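Local coordinates for glycosyl hyrolase, family 3 (Deinococcus radiodurans, PDB 3TEV), which probably hydrolyses O-glycosidic bonds, as a member of glycoside hydrolase family 3 with a TIM-barrel domain, at residues R275-R284 / V298-Y309. Sequence-based numbering, arbitrary orientation.
Sequences RGEAAVRALR and VQQATLAAVAEY
Y309 swings its ring across the flank of helix 275-284, where V280, L283 and R284 receive it. With CG anti to the backbone N (chi1 157°), the ring leaves its own helix and lies obliquely against all three residues. R284 CG comes within 3.6 Å of Y309 CE1, and the arginine chain, extended from CG to NE, runs antiparallel to the tyrosine side chain, its guanidinium plane nearly perpendicular to the ring. On the CE2 side of the ring, L283 CB sits 3.8 Å from Y309 CE2, while L283 CD1 reaches on to V306 CG1. An alanine in place of Y309 would probably open a gap beside L283 and leave the aliphatic part of R284 without the ring it packs on. One turn back, V280 CG2 lies against the backbone carbonyl of A305, 3.5 Å from A305 O.

Both helices belong to the outer layer of the TIM barrel, helix 275-285 leading into strand 290-291 and helix 296-309 following it. A279 and L283 also touch V290 of that strand, while T302 rests on L22 of strand 22-24. The helix axes approach to 8.0 Å at -47°, and closest packing comes at G276, whose CA lies 3.4 Å from A305 CB; the fit leaves no room for a beta carbon at this position.

Beside it, T302 turns its methyl to A279, with CG2 3.6 Å from A279 CB. Its hydroxyl goes back to its own helix, OG1 donating to V298 O from the opposite face of the carbonyl plane to T302 N. R275 bends at chi2 and chi3, bringing one guanidinium face over V298 CG2, with V298 CG2 3.8 Å from R275 NH2; the same NH2 donates a hydrogen bond to L293 O.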
ATOM      1  N   ARG A 275     -16.090   8.193  -5.294  1.00 56.34           N
ATOM      2  CA  ARG A 275     -14.945   7.338  -5.583  1.00 55.48           C
ATOM      3  C   ARG A 275     -13.915   8.067  -6.457  1.00 52.90           C
ATOM      4  O   ARG A 275     -12.763   8.226  -6.059  1.00 51.70           O
ATOM      5  CB  ARG A 275     -15.379   6.008  -6.222  1.00 57.41           C
ATOM      6  CG  ARG A 275     -16.268   5.107  -5.339  1.00 60.20           C
ATOM      7  CD  ARG A 275     -15.511   4.478  -4.138  1.00 61.93           C
ATOM      8  NE  ARG A 275     -14.439   3.593  -4.597  1.00 62.08           N
ATOM      9  CZ  ARG A 275     -14.389   2.268  -4.418  1.00 61.13           C
ATOM     10  NH1 ARG A 275     -15.363   1.632  -3.735  1.00 59.89           N
ATOM     11  NH2 ARG A 275     -13.337   1.589  -4.910  1.00 57.91           N
ATOM     12  N   GLY A 276     -14.349   8.534  -7.626  1.00 49.47           N
ATOM     13  CA  GLY A 276     -13.464   9.192  -8.572  1.00 46.25           C
ATOM     14  C   GLY A 276     -12.813  10.463  -8.056  1.00 44.79           C
ATOM     15  O   GLY A 276     -11.609  10.655  -8.223  1.00 44.01           O
ATOM     16  N   GLU A 277     -13.608  11.325  -7.433  1.00 44.40           N
ATOM     17  CA  GLU A 277     -13.096  12.505  -6.743  1.00 45.38           C
ATOM     18  C   GLU A 277     -11.978  12.143  -5.740  1.00 43.85           C
ATOM     19  O   GLU A 277     -10.917  12.752  -5.748  1.00 44.80           O
ATOM     20  CB  GLU A 277     -14.264  13.259  -6.060  1.00 47.10           C
ATOM     21  CG  GLU A 277     -13.939  13.931  -4.711  1.00 52.94           C
ATOM     22  CD  GLU A 277     -15.176  14.443  -3.963  1.00 61.82           C
ATOM     23  OE1 GLU A 277     -15.912  13.635  -3.334  1.00 64.08           O
ATOM     24  OE2 GLU A 277     -15.410  15.676  -3.993  1.00 66.32           O
ATOM     25  N   ALA A 278     -12.211  11.141  -4.896  1.00 41.52           N
ATOM     26  CA  ALA A 278     -11.229  10.745  -3.891  1.00 39.25           C
ATOM     27  C   ALA A 278      -9.913  10.276  -4.546  1.00 37.80           C
ATOM     28  O   ALA A 278      -8.824  10.625  -4.096  1.00 37.04           O
ATOM     29  CB  ALA A 278     -11.805   9.682  -2.957  1.00 37.91           C
ATOM     30  N   ALA A 279     -10.017   9.502  -5.618  1.00 36.17           N
ATOM     31  CA  ALA A 279      -8.840   8.983  -6.280  1.00 35.20           C
ATOM     32  C   ALA A 279      -8.013  10.109  -6.942  1.00 35.34           C
ATOM     33  O   ALA A 279      -6.791  10.127  -6.845  1.00 35.20           O
ATOM     34  CB  ALA A 279      -9.233   7.935  -7.283  1.00 34.71           C
ATOM     35  N   VAL A 280      -8.688  11.071  -7.565  1.00 35.29           N
ATOM     36  CA  VAL A 280      -7.998  12.191  -8.184  1.00 35.65           C
ATOM     37  C   VAL A 280      -7.308  13.027  -7.105  1.00 36.19           C
ATOM     38  O   VAL A 280      -6.139  13.397  -7.237  1.00 35.72           O
ATOM     39  CB  VAL A 280      -8.975  13.017  -9.082  1.00 35.70           C
ATOM     40  CG1 VAL A 280      -8.405  14.384  -9.441  1.00 34.90           C
ATOM     41  CG2 VAL A 280      -9.314  12.214 -10.347  1.00 35.12           C
ATOM     42  N   ARG A 281      -8.022  13.266  -6.008  1.00 37.14           N
ATOM     43  CA  ARG A 281      -7.468  14.033  -4.888  1.00 38.29           C
ATOM     44  C   ARG A 281      -6.236  13.334  -4.272  1.00 37.24           C
ATOM     45  O   ARG A 281      -5.240  14.006  -3.977  1.00 38.43           O
ATOM     46  CB  ARG A 281      -8.558  14.322  -3.850  1.00 39.09           C
ATOM     47  CG  ARG A 281      -8.075  14.988  -2.552  1.00 43.95           C
ATOM     48  CD  ARG A 281      -7.754  16.517  -2.658  1.00 48.63           C
ATOM     49  NE  ARG A 281      -7.233  17.071  -1.395  1.00 50.67           N
ATOM     50  CZ  ARG A 281      -7.061  18.375  -1.140  1.00 52.31           C
ATOM     51  NH1 ARG A 281      -7.366  19.300  -2.046  1.00 53.05           N
ATOM     52  NH2 ARG A 281      -6.585  18.763   0.035  1.00 53.03           N
ATOM     53  N   ALA A 282      -6.273  12.002  -4.132  1.00 34.94           N
ATOM     54  CA  ALA A 282      -5.115  11.255  -3.631  1.00 33.88           C
ATOM     55  C   ALA A 282      -3.894  11.425  -4.535  1.00 33.74           C
ATOM     56  O   ALA A 282      -2.784  11.643  -4.038  1.00 33.25           O
ATOM     57  CB  ALA A 282      -5.432   9.759  -3.454  1.00 32.66           C
ATOM     58  N   LEU A 283      -4.097  11.317  -5.851  1.00 33.30           N
ATOM     59  CA  LEU A 283      -2.989  11.428  -6.779  1.00 34.06           C
ATOM     60  C   LEU A 283      -2.425  12.845  -6.707  1.00 35.35           C
ATOM     61  O   LEU A 283      -1.217  13.013  -6.587  1.00 35.81           O
ATOM     62  CB  LEU A 283      -3.413  11.057  -8.200  1.00 33.36           C
ATOM     63  CG  LEU A 283      -3.731   9.570  -8.408  1.00 31.64           C
ATOM     64  CD1 LEU A 283      -4.563   9.394  -9.674  1.00 30.03           C
ATOM     65  CD2 LEU A 283      -2.449   8.680  -8.434  1.00 27.93           C
ATOM     66  N   ARG A 284      -3.304  13.851  -6.701  1.00 36.59           N
ATOM     67  CA  ARG A 284      -2.874  15.252  -6.611  1.00 37.66           C
ATOM     68  C   ARG A 284      -2.117  15.517  -5.313  1.00 38.08           C
ATOM     69  O   ARG A 284      -1.083  16.195  -5.322  1.00 39.15           O
ATOM     70  CB  ARG A 284      -4.069  16.204  -6.694  1.00 37.79           C
ATOM     71  CG  ARG A 284      -4.609  16.452  -8.079  1.00 39.81           C
ATOM     72  CD  ARG A 284      -5.607  17.631  -8.086  1.00 44.33           C
ATOM     73  NE  ARG A 284      -5.926  18.040  -9.453  1.00 47.52           N
ATOM     74  CZ  ARG A 284      -7.154  18.127  -9.950  1.00 50.04           C
ATOM     75  NH1 ARG A 284      -8.214  17.870  -9.195  1.00 52.21           N
ATOM     76  NH2 ARG A 284      -7.324  18.497 -11.206  1.00 52.27           N
ATOM     77  N   VAL A 298     -17.474   0.259 -10.143  1.00 43.83           N
ATOM     78  CA  VAL A 298     -16.742   1.272  -9.377  1.00 42.62           C
ATOM     79  C   VAL A 298     -15.324   1.488  -9.886  1.00 41.45           C
ATOM     80  O   VAL A 298     -14.825   2.603  -9.838  1.00 41.68           O
ATOM     81  CB  VAL A 298     -16.808   1.124  -7.810  1.00 42.91           C
ATOM     82  CG1 VAL A 298     -18.225   0.853  -7.373  1.00 42.76           C
ATOM     83  CG2 VAL A 298     -15.837   0.069  -7.258  1.00 42.13           C
ATOM     84  N   GLN A 299     -14.683   0.435 -10.381  1.00 40.39           N
ATOM     85  CA  GLN A 299     -13.343   0.568 -10.969  1.00 39.77           C
ATOM     86  C   GLN A 299     -13.410   1.474 -12.204  1.00 40.27           C
ATOM     87  O   GLN A 299     -12.567   2.372 -12.375  1.00 39.58           O
ATOM     88  CB  GLN A 299     -12.724  -0.797 -11.311  1.00 39.02           C
ATOM     89  CG  GLN A 299     -12.414  -1.687 -10.089  1.00 39.20           C
ATOM     90  CD  GLN A 299     -11.885  -3.067 -10.463  1.00 40.44           C
ATOM     91  OE1 GLN A 299     -11.674  -3.358 -11.636  1.00 44.32           O
ATOM     92  NE2 GLN A 299     -11.655  -3.915  -9.473  1.00 39.10           N
ATOM     93  N   GLN A 300     -14.439   1.248 -13.030  1.00 40.96           N
ATOM     94  CA  GLN A 300     -14.685   2.032 -14.233  1.00 42.27           C
ATOM     95  C   GLN A 300     -14.931   3.502 -13.910  1.00 42.13           C
ATOM     96  O   GLN A 300     -14.410   4.389 -14.604  1.00 42.86           O
ATOM     97  CB  GLN A 300     -15.836   1.440 -15.069  1.00 42.94           C
ATOM     98  CG  GLN A 300     -15.425   0.161 -15.817  1.00 46.50           C
ATOM     99  CD  GLN A 300     -16.570  -0.533 -16.567  1.00 52.78           C
ATOM    100  OE1 GLN A 300     -17.740  -0.496 -16.143  1.00 56.59           O
ATOM    101  NE2 GLN A 300     -16.233  -1.185 -17.688  1.00 53.64           N
ATOM    102  N   ALA A 301     -15.669   3.765 -12.837  1.00 41.26           N
ATOM    103  CA  ALA A 301     -15.920   5.141 -12.440  1.00 40.94           C
ATOM    104  C   ALA A 301     -14.636   5.825 -11.975  1.00 40.50           C
ATOM    105  O   ALA A 301     -14.460   7.031 -12.202  1.00 41.25           O
ATOM    106  CB  ALA A 301     -17.029   5.222 -11.355  1.00 40.64           C
ATOM    107  N   THR A 302     -13.740   5.065 -11.341  1.00 39.02           N
ATOM    108  CA  THR A 302     -12.463   5.610 -10.918  1.00 38.00           C
ATOM    109  C   THR A 302     -11.566   5.917 -12.124  1.00 37.97           C
ATOM    110  O   THR A 302     -11.023   7.021 -12.228  1.00 38.65           O
ATOM    111  CB  THR A 302     -11.755   4.676  -9.913  1.00 37.63           C
ATOM    112  OG1 THR A 302     -12.636   4.418  -8.811  1.00 38.41           O
ATOM    113  CG2 THR A 302     -10.494   5.307  -9.385  1.00 36.12           C
ATOM    114  N   LEU A 303     -11.415   4.955 -13.030  1.00 37.72           N
ATOM    115  CA  LEU A 303     -10.736   5.186 -14.305  1.00 37.75           C
ATOM    116  C   LEU A 303     -11.226   6.454 -15.004  1.00 37.60           C
ATOM    117  O   LEU A 303     -10.413   7.263 -15.445  1.00 37.58           O
ATOM    118  CB  LEU A 303     -10.967   4.019 -15.258  1.00 38.12           C
ATOM    119  CG  LEU A 303     -10.158   2.779 -14.968  1.00 40.02           C
ATOM    120  CD1 LEU A 303     -10.852   1.571 -15.630  1.00 42.90           C
ATOM    121  CD2 LEU A 303      -8.717   2.973 -15.463  1.00 40.61           C
ATOM    122  N   ALA A 304     -12.547   6.613 -15.098  1.00 37.24           N
ATOM    123  CA  ALA A 304     -13.134   7.745 -15.797  1.00 38.10           C
ATOM    124  C   ALA A 304     -12.700   9.075 -15.174  1.00 38.33           C
ATOM    125  O   ALA A 304     -12.366  10.017 -15.901  1.00 38.82           O
ATOM    126  CB  ALA A 304     -14.703   7.633 -15.872  1.00 38.29           C
ATOM    127  N   ALA A 305     -12.673   9.145 -13.843  1.00 37.51           N
ATOM    128  CA  ALA A 305     -12.239  10.371 -13.180  1.00 36.75           C
ATOM    129  C   ALA A 305     -10.742  10.599 -13.401  1.00 36.11           C
ATOM    130  O   ALA A 305     -10.311  11.715 -13.684  1.00 36.40           O
ATOM    131  CB  ALA A 305     -12.556  10.325 -11.690  1.00 36.73           C
ATOM    132  N   VAL A 306      -9.940   9.547 -13.287  1.00 34.97           N
ATOM    133  CA  VAL A 306      -8.515   9.719 -13.457  1.00 34.15           C
ATOM    134  C   VAL A 306      -8.206  10.058 -14.921  1.00 35.34           C
ATOM    135  O   VAL A 306      -7.236  10.786 -15.201  1.00 34.82           O
ATOM    136  CB  VAL A 306      -7.737   8.481 -12.942  1.00 34.19           C
ATOM    137  CG1 VAL A 306      -6.230   8.604 -13.206  1.00 31.90           C
ATOM    138  CG2 VAL A 306      -8.005   8.289 -11.436  1.00 33.50           C
ATOM    139  N   ALA A 307      -9.041   9.570 -15.850  1.00 36.52           N
ATOM    140  CA  ALA A 307      -8.866   9.892 -17.280  1.00 38.73           C
ATOM    141  C   ALA A 307      -8.971  11.396 -17.578  1.00 40.53           C
ATOM    142  O   ALA A 307      -8.367  11.877 -18.524  1.00 40.97           O
ATOM    143  CB  ALA A 307      -9.855   9.099 -18.165  1.00 38.56           C
ATOM    144  N   GLU A 308      -9.722  12.132 -16.758  1.00 42.32           N
ATOM    145  CA  GLU A 308      -9.861  13.591 -16.921  1.00 44.08           C
ATOM    146  C   GLU A 308      -8.701  14.359 -16.287  1.00 42.85           C
ATOM    147  O   GLU A 308      -8.349  15.449 -16.738  1.00 43.61           O
ATOM    148  CB  GLU A 308     -11.175  14.078 -16.313  1.00 45.36           C
ATOM    149  CG  GLU A 308     -12.393  13.383 -16.875  1.00 52.05           C
ATOM    150  CD  GLU A 308     -12.543  13.614 -18.375  1.00 61.31           C
ATOM    151  OE1 GLU A 308     -12.222  14.736 -18.860  1.00 65.60           O
ATOM    152  OE2 GLU A 308     -12.972  12.669 -19.080  1.00 65.26           O
ATOM    153  N   TYR A 309      -8.112  13.778 -15.247  1.00 40.61           N
ATOM    154  CA  TYR A 309      -6.993  14.376 -14.524  1.00 38.74           C
ATOM    155  C   TYR A 309      -5.668  14.246 -15.289  1.00 37.69           C
ATOM    156  O   TYR A 309      -4.912  15.194 -15.429  1.00 37.74           O
ATOM    157  CB  TYR A 309      -6.915  13.726 -13.134  1.00 38.06           C
ATOM    158  CG  TYR A 309      -5.570  13.779 -12.440  1.00 37.63           C
ATOM    159  CD1 TYR A 309      -5.065  14.973 -11.909  1.00 38.41           C
ATOM    160  CD2 TYR A 309      -4.814  12.621 -12.270  1.00 34.93           C
ATOM    161  CE1 TYR A 309      -3.826  15.003 -11.261  1.00 37.00           C
ATOM    162  CE2 TYR A 309      -3.616  12.647 -11.618  1.00 35.00           C
ATOM    163  CZ  TYR A 309      -3.119  13.833 -11.123  1.00 36.10           C
ATOM    164  OH  TYR A 309      -1.893  13.824 -10.489  1.00 37.00           O
TER